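Local coordinates for uncharacterized protein (Acinetobacter baumannii, PDB 4PAR) that probably cleaves DNA containing 5-hydroxymethylcytosine, joining a VSR-like endonuclease domain to an SRA-like domain that is likely to read the modified base, at residues S83-S88 with Y97-T102; Q47-L52 with R108-I113; G265-I270 with Y291-A296. The protein carries 3 engineered substitutions. All coordinates share one frame; numbering follows the deposited sequence.

Interaction 1: residues S83-S88 with Y97-T102; sequences SKMEYS and YSISQT
Glu86 and Ser98 exchange two backbone hydrogen bonds. Glu86 N gives to Ser98 O at 2.9 Å, and Ser98 N returns a straighter bond to Glu86 O at 2.9 Å (N-H...O 172°). Met85 with Ile99 and Tyr87 with Tyr97 are the non-hydrogen-bonded pairs on either side. A weak bond from Ser100 OG to Lys84 O, 3.4 Å, adds a link beyond Ile99.

The apolar contacts begin with Tyr87 and Tyr97, on one face of the hairpin. Tyr87 CD1 lies over one face of the Tyr97 ring, toward its rim, 3.4 Å from Tyr97 CE2. The ring planes are 48° apart, so the pair is oblique. Met85 bends at its last torsion (chi3 73°), which carries CE to 3.6 Å from Tyr97 CB. Met85 CG meets Ile99 CD1 at 3.7 Å.

The polar ends on the other face share a partner. Lys56 forms a salt bridge with Glu86 OE2 and a hydrogen bond with Ser98 OG. On the tyrosine face, Tyr97 OH accepts from the backbone N of Glu75 and Gly76, which ties the hairpin to the residues just past strand 69-74. This is a short two-stranded antiparallel beta hairpin within the VSR-like endonuclease domain.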
loop_
_atom_site.group_PDB
_atom_site.type_symbol
_atom_site.label_atom_id
_atom_site.label_comp_id
_atom_site.label_asym_id
_atom_site.label_seq_id
_atom_site.Cartn_x
_atom_site.Cartn_y
_atom_site.Cartn_z
ATOM N N SER F 83 -8.867 8.655 -15.531
ATOM C CA SER F 83 -9.694 8.911 -14.384
ATOM C C SER F 83 -10.883 7.993 -14.378
ATOM O O SER F 83 -11.356 7.567 -15.408
ATOM C CB SER F 83 -10.172 10.351 -14.397
ATOM O OG SER F 83 -11.230 10.496 -15.305
ATOM N N LYS F 84 -11.360 7.706 -13.184
ATOM C CA LYS F 84 -12.532 6.872 -12.964
ATOM C C LYS F 84 -13.798 7.692 -13.173
ATOM O O LYS F 84 -14.911 7.166 -13.114
ATOM C CB LYS F 84 -12.499 6.276 -11.554
ATOM C CG LYS F 84 -11.161 5.635 -11.190
ATOM C CD LYS F 84 -11.075 5.301 -9.707
ATOM C CE LYS F 84 -9.711 4.731 -9.339
ATOM N NZ LYS F 84 -9.643 4.352 -7.898
ATOM N N MET F 85 -13.620 8.984 -13.431
ATOM C CA MET F 85 -14.750 9.892 -13.554
ATOM C C MET F 85 -15.491 9.723 -14.871
ATOM O O MET F 85 -15.053 8.991 -15.760
ATOM C CB MET F 85 -14.276 11.341 -13.414
ATOM C CG MET F 85 -13.568 11.632 -12.096
ATOM S SD MET F 85 -12.563 13.129 -12.136
ATOM C CE MET F 85 -13.813 14.402 -12.136
ATOM N N GLU F 86 -16.613 10.426 -14.983
ATOM C CA GLU F 86 -17.423 10.437 -16.193
ATOM C C GLU F 86 -18.226 11.734 -16.265
ATOM O O GLU F 86 -18.655 12.278 -15.240
ATOM C CB GLU F 86 -18.343 9.213 -16.252
ATOM C CG GLU F 86 -19.311 9.073 -15.090
ATOM C CD GLU F 86 -20.133 7.794 -15.164
ATOM O OE1 GLU F 86 -19.658 6.810 -15.771
ATOM O OE2 GLU F 86 -21.258 7.772 -14.621
ATOM N N TYR F 87 -18.438 12.210 -17.488
ATOM C CA TYR F 87 -19.021 13.523 -17.735
ATOM C C TYR F 87 -20.489 13.387 -18.090
ATOM O O TYR F 87 -20.828 12.846 -19.141
ATOM C CB TYR F 87 -18.259 14.233 -18.859
ATOM C CG TYR F 87 -18.551 15.710 -19.005
ATOM C CD1 TYR F 87 -18.335 16.584 -17.951
ATOM C CD2 TYR F 87 -19.012 16.235 -20.207
ATOM C CE1 TYR F 87 -18.587 17.937 -18.080
ATOM C CE2 TYR F 87 -19.267 17.588 -20.347
ATOM C CZ TYR F 87 -19.047 18.434 -19.278
ATOM O OH TYR F 87 -19.291 19.783 -19.395
ATOM N N SER F 88 -21.354 13.876 -17.208
ATOM C CA SER F 88 -22.795 13.731 -17.381
ATOM C C SER F 88 -23.544 14.999 -16.985
ATOM O O SER F 88 -22.995 15.877 -16.321
ATOM C CB SER F 88 -23.312 12.548 -16.563
ATOM O OG SER F 88 -24.720 12.435 -16.670
ATOM N N TYR F 97 -19.461 16.332 -13.173
ATOM C CA TYR F 97 -18.557 15.187 -13.170
ATOM C C TYR F 97 -18.907 14.225 -12.059
ATOM O O TYR F 97 -19.051 14.630 -10.909
ATOM C CB TYR F 97 -17.103 15.634 -13.009
ATOM C CG TYR F 97 -16.597 16.557 -14.089
ATOM C CD1 TYR F 97 -16.817 17.924 -14.012
ATOM C CD2 TYR F 97 -15.883 16.066 -15.176
ATOM C CE1 TYR F 97 -16.351 18.778 -14.986
ATOM C CE2 TYR F 97 -15.412 16.914 -16.158
ATOM C CZ TYR F 97 -15.651 18.271 -16.057
ATOM O OH TYR F 97 -15.193 19.137 -17.019
ATOM N N SER F 98 -19.021 12.947 -12.401
ATOM C CA SER F 98 -19.422 11.941 -11.430
ATOM C C SER F 98 -18.509 10.723 -11.487
ATOM O O SER F 98 -17.577 10.677 -12.280
ATOM C CB SER F 98 -20.872 11.530 -11.670
ATOM O OG SER F 98 -21.066 11.145 -13.018
ATOM N N ILE F 99 -18.778 9.740 -10.636
ATOM C CA ILE F 99 -17.974 8.528 -10.588
ATOM C C ILE F 99 -18.829 7.336 -10.985
ATOM O O ILE F 99 -20.016 7.293 -10.664
ATOM C CB ILE F 99 -17.396 8.294 -9.183
ATOM C CG1 ILE F 99 -16.835 9.596 -8.617
ATOM C CG2 ILE F 99 -16.333 7.210 -9.207
ATOM C CD1 ILE F 99 -15.741 10.205 -9.465
ATOM N N SER F 100 -18.235 6.373 -11.683
ATOM C CA SER F 100 -18.950 5.147 -12.031
ATOM C C SER F 100 -19.426 4.426 -10.773
ATOM O O SER F 100 -18.695 4.344 -9.786
ATOM C CB SER F 100 -18.066 4.226 -12.875
ATOM O OG SER F 100 -16.707 4.315 -12.478
ATOM N N GLN F 101 -20.656 3.915 -10.815
ATOM C CA GLN F 101 -21.273 3.250 -9.663
ATOM C C GLN F 101 -20.423 2.106 -9.123
ATOM O O GLN F 101 -20.483 1.789 -7.936
ATOM C CB GLN F 101 -22.665 2.724 -10.024
ATOM C CG GLN F 101 -23.757 3.786 -10.078
ATOM C CD GLN F 101 -23.727 4.616 -11.354
ATOM O OE1 GLN F 101 -22.665 4.882 -11.918
ATOM N NE2 GLN F 101 -24.903 5.026 -11.816
ATOM N N THR F 102 -19.639 1.490 -10.003
ATOM C CA THR F 102 -18.704 0.446 -9.601
ATOM C C THR F 102 -17.618 1.014 -8.685
ATOM O O THR F 102 -17.222 0.376 -7.708
ATOM C CB THR F 102 -18.051 -0.231 -10.825
ATOM O OG1 THR F 102 -17.573 0.769 -11.735
ATOM C CG2 THR F 102 -19.059 -1.119 -11.543
#

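Interaction 2: residues Q47-L52 with R108-I113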
loop_
_atom_site.group_PDB
_atom_site.type_symbol
_atom_site.label_atom_id
_atom_site.label_comp_id
_atom_site.label_asym_id
_atom_site.label_seq_id
_atom_site.Cartn_x
_atom_site.Cartn_y
_atom_site.Cartn_z
ATOM N N GLN F 47 -11.573 18.781 -3.944
ATOM C CA GLN F 47 -12.017 17.439 -4.295
ATOM C C GLN F 47 -13.008 16.911 -3.268
ATOM O O GLN F 47 -12.900 15.777 -2.802
ATOM C CB GLN F 47 -10.825 16.498 -4.434
ATOM C CG GLN F 47 -9.832 16.967 -5.460
ATOM C CD GLN F 47 -8.742 15.964 -5.705
ATOM O OE1 GLN F 47 -8.753 14.871 -5.140
ATOM N NE2 GLN F 47 -7.785 16.326 -6.556
ATOM N N GLN F 48 -13.976 17.751 -2.926
ATOM C CA GLN F 48 -14.993 17.379 -1.957
ATOM C C GLN F 48 -15.989 16.441 -2.598
ATOM O O GLN F 48 -16.598 16.786 -3.614
ATOM C CB GLN F 48 -15.709 18.615 -1.412
ATOM C CG GLN F 48 -16.894 18.300 -0.528
ATOM C CD GLN F 48 -16.506 17.579 0.742
ATOM O OE1 GLN F 48 -15.691 18.067 1.523
ATOM N NE2 GLN F 48 -17.087 16.405 0.955
ATOM N N PHE F 49 -16.141 15.254 -2.012
ATOM C CA PHE F 49 -17.146 14.293 -2.467
ATOM C C PHE F 49 -18.558 14.769 -2.141
ATOM O O PHE F 49 -18.829 15.187 -1.016
ATOM C CB PHE F 49 -16.918 12.924 -1.830
ATOM C CG PHE F 49 -15.728 12.190 -2.368
ATOM C CD1 PHE F 49 -15.808 11.507 -3.570
ATOM C CD2 PHE F 49 -14.537 12.162 -1.662
ATOM C CE1 PHE F 49 -14.719 10.819 -4.065
ATOM C CE2 PHE F 49 -13.443 11.475 -2.149
ATOM C CZ PHE F 49 -13.535 10.802 -3.352
ATOM N N VAL F 50 -19.454 14.708 -3.123
ATOM C CA VAL F 50 -20.854 15.078 -2.903
ATOM C C VAL F 50 -21.811 14.011 -3.417
ATOM O O VAL F 50 -21.439 13.180 -4.240
ATOM C CB VAL F 50 -21.194 16.406 -3.573
ATOM C CG1 VAL F 50 -20.276 17.494 -3.056
ATOM C CG2 VAL F 50 -21.071 16.275 -5.077
ATOM N N ARG F 51 -23.044 14.028 -2.924
ATOM C CA ARG F 51 -24.024 13.029 -3.340
ATOM C C ARG F 51 -25.148 13.661 -4.134
ATOM O O ARG F 51 -25.903 14.482 -3.613
ATOM C CB ARG F 51 -24.590 12.296 -2.130
ATOM C CG ARG F 51 -25.487 11.147 -2.498
ATOM C CD ARG F 51 -25.841 10.335 -1.274
ATOM N NE ARG F 51 -24.666 9.750 -0.637
ATOM C CZ ARG F 51 -24.091 8.620 -1.035
ATOM N NH1 ARG F 51 -24.577 7.959 -2.078
ATOM N NH2 ARG F 51 -23.030 8.152 -0.392
ATOM N N LEU F 52 -25.246 13.274 -5.400
ATOM C CA LEU F 52 -26.253 13.822 -6.298
ATOM C C LEU F 52 -27.635 13.279 -5.986
ATOM O O LEU F 52 -27.819 12.480 -5.065
ATOM C CB LEU F 52 -25.920 13.502 -7.753
ATOM C CG LEU F 52 -24.546 13.823 -8.322
ATOM C CD1 LEU F 52 -24.525 13.408 -9.779
ATOM C CD2 LEU F 52 -24.243 15.298 -8.176
ATOM N N ARG F 108 -17.546 4.328 -0.604
ATOM C CA ARG F 108 -18.568 4.529 0.431
ATOM C C ARG F 108 -18.034 5.138 1.730
ATOM O O ARG F 108 -18.683 5.994 2.337
ATOM C CB ARG F 108 -19.248 3.202 0.773
ATOM C CG ARG F 108 -19.853 2.466 -0.396
ATOM C CD ARG F 108 -20.586 1.224 0.082
ATOM N NE ARG F 108 -19.744 0.381 0.923
ATOM C CZ ARG F 108 -19.097 -0.695 0.491
ATOM N NH1 ARG F 108 -19.200 -1.064 -0.779
ATOM N NH2 ARG F 108 -18.351 -1.408 1.327
ATOM N N GLU F 109 -16.854 4.691 2.153
ATOM C CA GLU F 109 -16.278 5.116 3.428
ATOM C C GLU F 109 -15.937 6.608 3.455
ATOM O O GLU F 109 -15.776 7.195 4.524
ATOM C CB GLU F 109 -15.023 4.295 3.739
ATOM C CG GLU F 109 -15.247 2.786 3.773
ATOM C CD GLU F 109 -14.017 2.014 4.234
ATOM O OE1 GLU F 109 -12.938 2.629 4.374
ATOM O OE2 GLU F 109 -14.130 0.790 4.460
ATOM N N GLU F 110 -15.844 7.215 2.276
ATOM C CA GLU F 110 -15.430 8.610 2.144
ATOM C C GLU F 110 -16.457 9.563 2.728
ATOM O O GLU F 110 -17.598 9.180 2.972
ATOM C CB GLU F 110 -15.171 8.968 0.678
ATOM C CG GLU F 110 -14.012 8.215 0.041
ATOM C CD GLU F 110 -12.676 8.522 0.696
ATOM O OE1 GLU F 110 -12.563 9.573 1.368
ATOM O OE2 GLU F 110 -11.739 7.706 0.536
ATOM N N ASP F 111 -16.049 10.808 2.951
ATOM C CA ASP F 111 -16.933 11.777 3.575
ATOM C C ASP F 111 -17.739 12.445 2.486
ATOM O O ASP F 111 -17.257 13.326 1.773
ATOM C CB ASP F 111 -16.131 12.824 4.357
ATOM C CG ASP F 111 -17.005 13.918 4.942
ATOM O OD1 ASP F 111 -18.067 13.594 5.516
ATOM O OD2 ASP F 111 -16.633 15.104 4.827
ATOM N N ILE F 112 -19.006 12.063 2.423
ATOM C CA ILE F 112 -19.865 12.446 1.326
ATOM C C ILE F 112 -20.992 13.281 1.883
ATOM O O ILE F 112 -21.713 12.845 2.776
ATOM C CB ILE F 112 -20.404 11.213 0.594
ATOM C CG1 ILE F 112 -19.243 10.283 0.234
ATOM C CG2 ILE F 112 -21.192 11.629 -0.635
ATOM C CD1 ILE F 112 -19.631 9.046 -0.531
ATOM N N ILE F 113 -21.137 14.491 1.371
ATOM C CA ILE F 113 -22.093 15.409 1.955
ATOM C C ILE F 113 -23.258 15.703 1.023
ATOM O O ILE F 113 -23.294 15.249 -0.123
ATOM C CB ILE F 113 -21.421 16.731 2.336
ATOM C CG1 ILE F 113 -20.960 17.472 1.083
ATOM C CG2 ILE F 113 -20.251 16.478 3.275
ATOM C CD1 ILE F 113 -20.494 18.871 1.362
#
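The Phe49 ring has Glu110 over one face, through CB, which lies 4.0 Å from Phe49 CD2. Glu110 CG is equally near Phe49 CE2, and the carboxylate plane is turned 27° from the ring. Glu110 OE2 itself is held by a salt bridge to Lys276. The Arg51 guanidinium meets Ile112 obliquely, with NH2 3.5 Å from Ile112 CD1. Ile112 CG2 packs beside the root of the same arginine, 3.8 Å from Arg51 CB.

The Gln48 amide is held by its own strand. Gln48 NE2 gives a nearly straight bond to Phe49 O at 2.9 Å, and this acceptor lies in the amide plane. A bend at chi2 (64°) turns the amide toward Phe49 O and brings NE2 close to Ile113 CG2. Asp111 OD1 forms a salt bridge with Arg286.

The backbones make a single parallel bridge, Val50 with Ile113. Arg51 N bonds to Ile113 O at 3.1 Å, while Ile113 N reaches Phe49 O only weakly, at 3.4 Å. Val50 and Ile113 put their side chains on the same face. Gln47 and Gln48 together oppose Thr60 of strand 57-64, a G1 beta bulge. Here the short strand 113-114 forms a parallel edge of the mixed five-stranded sheet in the endonuclease domain, a member of the PD-(D/E)XK clan.

Interaction 3: residues G265-I270 with Y291-A296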
loop_
_atom_site.group_PDB
_atom_site.type_symbol
_atom_site.label_atom_id
_atom_site.label_comp_id
_atom_site.label_asym_id
_atom_site.label_seq_id
_atom_site.Cartn_x
_atom_site.Cartn_y
_atom_site.Cartn_z
ATOM N N GLY F 265 -38.100 2.330 22.153
ATOM C CA GLY F 265 -37.280 3.517 22.313
ATOM C C GLY F 265 -35.796 3.200 22.365
ATOM O O GLY F 265 -35.416 2.029 22.353
ATOM N N PRO F 266 -34.945 4.236 22.436
ATOM C CA PRO F 266 -35.283 5.665 22.424
ATOM C C PRO F 266 -35.714 6.166 21.048
ATOM O O PRO F 266 -35.136 5.773 20.035
ATOM C CB PRO F 266 -33.976 6.332 22.854
ATOM C CG PRO F 266 -32.922 5.392 22.393
ATOM C CD PRO F 266 -33.497 4.020 22.596
ATOM N N GLN F 267 -36.707 7.049 21.029
ATOM C CA GLN F 267 -37.349 7.469 19.788
ATOM C C GLN F 267 -36.581 8.538 19.019
ATOM O O GLN F 267 -36.940 8.871 17.887
ATOM C CB GLN F 267 -38.763 7.966 20.086
ATOM C CG GLN F 267 -39.710 6.850 20.474
ATOM C CD GLN F 267 -39.698 5.725 19.460
ATOM O OE1 GLN F 267 -39.260 4.616 19.755
ATOM N NE2 GLN F 267 -40.199 6.003 18.262
ATOM N N LYS F 268 -35.528 9.072 19.625
ATOM C CA LYS F 268 -34.700 10.074 18.959
ATOM C C LYS F 268 -33.234 9.668 18.957
ATOM O O LYS F 268 -32.751 9.051 19.905
ATOM C CB LYS F 268 -34.855 11.437 19.631
ATOM C CG LYS F 268 -36.200 12.100 19.416
ATOM C CD LYS F 268 -36.328 13.344 20.278
ATOM C CE LYS F 268 -37.626 14.080 19.993
ATOM N NZ LYS F 268 -37.692 14.528 18.574
ATOM N N ARG F 269 -32.530 10.008 17.884
ATOM C CA ARG F 269 -31.092 9.782 17.835
ATOM C C ARG F 269 -30.369 10.975 17.225
ATOM O O ARG F 269 -30.705 11.418 16.130
ATOM C CB ARG F 269 -30.763 8.514 17.043
ATOM C CG ARG F 269 -31.084 7.215 17.764
ATOM C CD ARG F 269 -30.629 6.009 16.954
ATOM N NE ARG F 269 -31.006 4.747 17.584
ATOM C CZ ARG F 269 -30.766 3.549 17.061
ATOM N NH1 ARG F 269 -30.147 3.446 15.893
ATOM N NH2 ARG F 269 -31.145 2.454 17.705
ATOM N N ILE F 270 -29.388 11.502 17.950
ATOM C CA ILE F 270 -28.480 12.499 17.395
ATOM C C ILE F 270 -27.341 11.764 16.687
ATOM O O ILE F 270 -26.678 10.900 17.272
ATOM C CB ILE F 270 -27.943 13.453 18.487
ATOM C CG1 ILE F 270 -26.581 14.032 18.092
ATOM C CG2 ILE F 270 -27.860 12.734 19.822
ATOM C CD1 ILE F 270 -25.402 13.411 18.829
ATOM N N TYR F 291 -32.277 13.184 14.458
ATOM C CA TYR F 291 -33.198 12.359 13.682
ATOM C C TYR F 291 -34.250 11.664 14.556
ATOM O O TYR F 291 -33.993 11.328 15.717
ATOM C CB TYR F 291 -32.417 11.300 12.887
ATOM C CG TYR F 291 -31.657 11.827 11.687
ATOM C CD1 TYR F 291 -30.591 12.704 11.844
ATOM C CD2 TYR F 291 -31.991 11.427 10.398
ATOM C CE1 TYR F 291 -29.891 13.183 10.751
ATOM C CE2 TYR F 291 -31.299 11.900 9.299
ATOM C CZ TYR F 291 -30.247 12.779 9.480
ATOM O OH TYR F 291 -29.546 13.257 8.394
ATOM N N GLU F 292 -35.425 11.436 13.974
ATOM C CA GLU F 292 -36.539 10.818 14.688
ATOM C C GLU F 292 -37.058 9.576 13.956
ATOM O O GLU F 292 -37.155 9.558 12.726
ATOM C CB GLU F 292 -37.666 11.835 14.880
ATOM C CG GLU F 292 -38.692 11.456 15.932
ATOM C CD GLU F 292 -39.616 12.610 16.271
ATOM O OE1 GLU F 292 -39.701 12.975 17.462
ATOM O OE2 GLU F 292 -40.251 13.156 15.344
ATOM N N PHE F 293 -37.406 8.552 14.732
ATOM C CA PHE F 293 -37.810 7.241 14.215
ATOM C C PHE F 293 -39.248 7.266 13.684
ATOM O O PHE F 293 -40.176 7.595 14.427
ATOM C CB PHE F 293 -37.649 6.205 15.342
ATOM C CG PHE F 293 -38.412 4.921 15.133
ATOM C CD1 PHE F 293 -37.776 3.794 14.645
ATOM C CD2 PHE F 293 -39.752 4.827 15.481
ATOM C CE1 PHE F 293 -38.472 2.617 14.469
ATOM C CE2 PHE F 293 -40.455 3.656 15.304
ATOM C CZ PHE F 293 -39.816 2.549 14.801
ATOM N N GLN F 294 -39.436 6.981 12.391
ATOM C CA GLN F 294 -40.799 6.927 11.846
ATOM C C GLN F 294 -41.425 5.531 11.655
ATOM O O GLN F 294 -42.640 5.429 11.525
ATOM C CB GLN F 294 -40.827 7.659 10.488
ATOM C CG GLN F 294 -40.294 9.078 10.544
ATOM C CD GLN F 294 -41.341 10.111 10.204
ATOM O OE1 GLN F 294 -42.083 9.965 9.233
ATOM N NE2 GLN F 294 -41.415 11.164 11.011
ATOM N N LYS F 295 -40.608 4.474 11.613
ATOM C CA LYS F 295 -41.119 3.180 11.123
ATOM C C LYS F 295 -40.367 1.900 11.521
ATOM O O LYS F 295 -39.152 1.913 11.625
ATOM C CB LYS F 295 -41.190 3.264 9.597
ATOM C CG LYS F 295 -41.663 2.005 8.912
ATOM C CD LYS F 295 -42.020 2.269 7.439
ATOM C CE LYS F 295 -42.333 3.748 7.150
ATOM N NZ LYS F 295 -43.281 3.920 6.009
ATOM N N ALA F 296 -41.096 0.791 11.676
ATOM C CA ALA F 296 -40.489 -0.546 11.708
ATOM C C ALA F 296 -40.895 -1.354 10.461
ATOM O O ALA F 296 -41.959 -1.107 9.882
ATOM C CB ALA F 296 -40.888 -1.289 12.965
#
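Lys268, Arg269, Glu292 and Tyr291 form an antiparallel beta pairing where strand 268-276 begins and strand 283-295 nears its end. The two strands make a long hairpin in the SRA-like domain. This contact joins its open end, far from the turn. Strand 221-224 flanks one strand of the hairpin and strand 302-312 the other.

Arg269 and Tyr291 are a hydrogen-bonded pair. Arg269 N gives to Tyr291 O at 2.9 Å, and Tyr291 N gives to Arg269 O at 2.9 Å. Two residues outward, Phe293 N bonds to Gln267 O at 3.2 Å with an angle of 169° at the hydrogen. That bond extends the pairing into the loop that leads out of helix 252-264. The loop includes a cis peptide bond before Pro266.

Lys268 and Glu292 form the neighbouring non-hydrogen-bonded pair, with both side chains on one face. Lys268 runs extended until its last torsion (chi4 -61°) turns NZ toward the carboxylate. Lys268 NZ makes a salt bridge to Glu292 OE1 at 2.8 Å, coming from above the carboxylate plane (58° out of it). The Phe293 ring lies against the side chain of Gln267. The ring also touches Trp262 of helix 252-264.

Arg269 and Tyr291 point to the other face. Arg269 forms a salt bridge with Glu247 and a cation-pi contact with Trp224, so its buried charge has both an anion and a ring as partners. Backbone bonds set the register of the strands, and the Lys268-Glu292 salt bridge probably adds to their hold on a partly exposed face.

Overall arrangement
Interactions 1 and 2 belong to the endonuclease domain, and interaction 3 to the SRA-like domain. Residues 83-88 and 97-102 both fall within the chain that runs from 47-52 to 108-113. The hairpin of interaction 1 comes after strand 69-74 and before strand 113-114, while strands 45-51 and 113-114 are neighbours in the five-stranded sheet. Their centres are about 13 Å apart and their nearest atoms about 5 Å. Interaction 3 follows later, in a separate sheet. Its centre lies about 25 Å from that of interaction 2 and about 35 Å from that of interaction 1. Salt bridges from Glu110 and Asp111 to Lys276 and Arg286 link 108-113 to the hairpin of interaction 3, joining the two domains.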